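Local coordinates for proabylysin (Pyrococcus abyssi, PDB 4JIU), which is the zymogen of abylysin, a soluble minigluzincin that binds zinc and probably cleaves peptide bonds once activated, at residues M54-I59 with S75-V80. The protein carries 1 engineered substitution. Numbering follows the deposited sequence. Where two conformers were deposited one is given.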
# COMPACT_ATOMS: atom_id res chain seq x y z
N MET A 54 -4.41 -1.67 6.82
CA MET A 54 -4.90 -1.66 5.42
C MET A 54 -4.51 -0.36 4.72
O MET A 54 -4.10 -0.36 3.57
CB MET A 54 -6.43 -1.79 5.42
CG MET A 54 -6.95 -3.13 5.83
SD MET A 54 -8.75 -3.31 5.60
CE MET A 54 -9.27 -2.95 7.27
N PHE A 55 -4.69 0.75 5.44
CA PHE A 55 -4.35 2.04 4.86
C PHE A 55 -2.85 2.09 4.54
O PHE A 55 -2.46 2.63 3.51
CB PHE A 55 -4.74 3.18 5.81
CG PHE A 55 -4.84 4.52 5.13
CD1 PHE A 55 -5.72 4.72 4.06
CD2 PHE A 55 -4.06 5.59 5.58
CE1 PHE A 55 -5.84 5.95 3.48
CE2 PHE A 55 -4.23 6.85 4.98
CZ PHE A 55 -5.10 7.01 3.94
N TYR A 56 -2.01 1.57 5.43
CA TYR A 56 -0.58 1.52 5.14
C TYR A 56 -0.31 0.82 3.83
O TYR A 56 0.49 1.24 3.02
CB TYR A 56 0.23 0.90 6.32
CG TYR A 56 1.67 0.82 5.90
CD1 TYR A 56 2.44 1.99 5.89
CD2 TYR A 56 2.27 -0.30 5.41
CE1 TYR A 56 3.73 1.96 5.49
CE2 TYR A 56 3.54 -0.32 4.93
CZ TYR A 56 4.30 0.83 4.96
OH TYR A 56 5.59 0.86 4.52
N ILE A 57 -0.90 -0.38 3.66
CA ILE A 57 -0.66 -1.13 2.44
C ILE A 57 -1.05 -0.31 1.21
O ILE A 57 -0.31 -0.28 0.23
CB ILE A 57 -1.38 -2.50 2.49
CG1 ILE A 57 -0.76 -3.37 3.59
CG2 ILE A 57 -1.35 -3.15 1.13
CD1 ILE A 57 -1.55 -4.57 3.93
N LEU A 58 -2.22 0.31 1.24
CA LEU A 58 -2.65 1.12 0.12
C LEU A 58 -1.70 2.27 -0.14
O LEU A 58 -1.38 2.57 -1.29
CB LEU A 58 -4.08 1.61 0.34
CG LEU A 58 -5.14 0.51 0.26
CD1 LEU A 58 -6.51 1.09 0.60
CD2 LEU A 58 -5.22 -0.17 -1.07
N ILE A 59 -1.28 2.99 0.91
CA ILE A 59 -0.35 4.09 0.78
C ILE A 59 0.98 3.59 0.23
O ILE A 59 1.55 4.27 -0.66
CB ILE A 59 -0.21 4.84 2.10
CG1 ILE A 59 -1.44 5.68 2.45
CG2 ILE A 59 1.07 5.68 2.13
CD1 ILE A 59 -1.62 6.92 1.59
N SER A 75 12.38 9.23 -2.44
CA SER A 75 11.13 9.86 -2.90
C SER A 75 9.94 8.95 -2.65
O SER A 75 8.84 9.45 -2.38
CB SER A 75 11.27 10.20 -4.39
OG SER A 75 11.58 8.99 -5.07
N PHE A 76 10.15 7.64 -2.69
CA PHE A 76 9.09 6.71 -2.27
C PHE A 76 8.66 6.99 -0.85
O PHE A 76 7.49 7.12 -0.51
CB PHE A 76 9.64 5.27 -2.46
CG PHE A 76 8.72 4.24 -1.85
CD1 PHE A 76 7.65 3.73 -2.59
CD2 PHE A 76 8.92 3.79 -0.56
CE1 PHE A 76 6.78 2.83 -2.03
CE2 PHE A 76 8.03 2.91 0.02
CZ PHE A 76 6.98 2.44 -0.71
N TRP A 77 9.64 7.03 0.07
CA TRP A 77 9.33 7.19 1.47
C TRP A 77 8.73 8.56 1.75
O TRP A 77 7.91 8.70 2.63
CB TRP A 77 10.53 6.92 2.39
CG TRP A 77 10.88 5.49 2.43
CD1 TRP A 77 12.03 4.91 2.00
CD2 TRP A 77 10.07 4.38 2.90
NE1 TRP A 77 12.05 3.55 2.15
CE2 TRP A 77 10.82 3.19 2.72
CE3 TRP A 77 8.80 4.26 3.44
CZ2 TRP A 77 10.36 1.91 3.06
CZ3 TRP A 77 8.32 3.00 3.79
CH2 TRP A 77 9.10 1.85 3.59
N ARG A 78 9.12 9.59 0.95
CA ARG A 78 8.48 10.89 1.12
C ARG A 78 6.96 10.83 0.90
O ARG A 78 6.21 11.48 1.62
CB ARG A 78 9.08 11.88 0.13
CG ARG A 78 8.51 13.24 -0.06
CD ARG A 78 9.46 14.22 -0.74
NE ARG A 78 9.38 14.25 -2.20
CZ ARG A 78 10.30 13.95 -3.11
NH1 ARG A 78 11.52 13.52 -2.79
NH2 ARG A 78 10.03 14.04 -4.42
N GLU A 79 6.53 10.01 -0.06
CA GLU A 79 5.09 9.89 -0.27
C GLU A 79 4.45 9.20 0.94
O GLU A 79 3.42 9.62 1.45
CB GLU A 79 4.79 9.09 -1.53
CG GLU A 79 5.29 9.75 -2.80
CD GLU A 79 4.64 11.09 -3.05
OE1 GLU A 79 3.54 11.40 -2.53
OE2 GLU A 79 5.20 11.83 -3.90
N VAL A 80 5.03 8.08 1.39
CA VAL A 80 4.50 7.35 2.56
C VAL A 80 4.38 8.25 3.78
O VAL A 80 3.39 8.19 4.52
CB VAL A 80 5.38 6.11 2.84
CG1 VAL A 80 4.99 5.46 4.14
CG2 VAL A 80 5.35 5.13 1.69
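Val80 meets Tyr56 and Ile59 where helix 74-80 passes helix 51-67, their short segments crossing at 142° with axes 11.3 Å apart. From Ile59 the CG2 branch makes the contact, 3.8 Å from Val80 CA and 4.3 Å from Val80 CG2. Val80 turns its other methyl to the tyrosine, CG1 approaching Tyr56 CE1 obliquely at 4.0 Å. With chi1 at 177°, CG of Tyr56 stands opposite its backbone N, and the ring reaches past Val80, carrying the hydroxyl to the indole. There Tyr56 OH sits at the six-membered edge of Trp77, near the ring plane, 3.5 Å from CZ3 and 3.8 Å from CH2. No hydrogen bond joins the two segments; the hydroxyl is instead held by Glu93 of helix 88-100 and by His60 ND1, bonds that fix the phenol and probably orient the His60 imidazole. Further out, Phe76 turns an edge, CE2, to one face of the Trp77 indole, toward its rim, and meets the rings of His60, His64 and His72. The contact thus forms a second shell to the zinc site, in which His60 and His64 of the gluzincin HExxH helix, His72 and Val105 bind the metal.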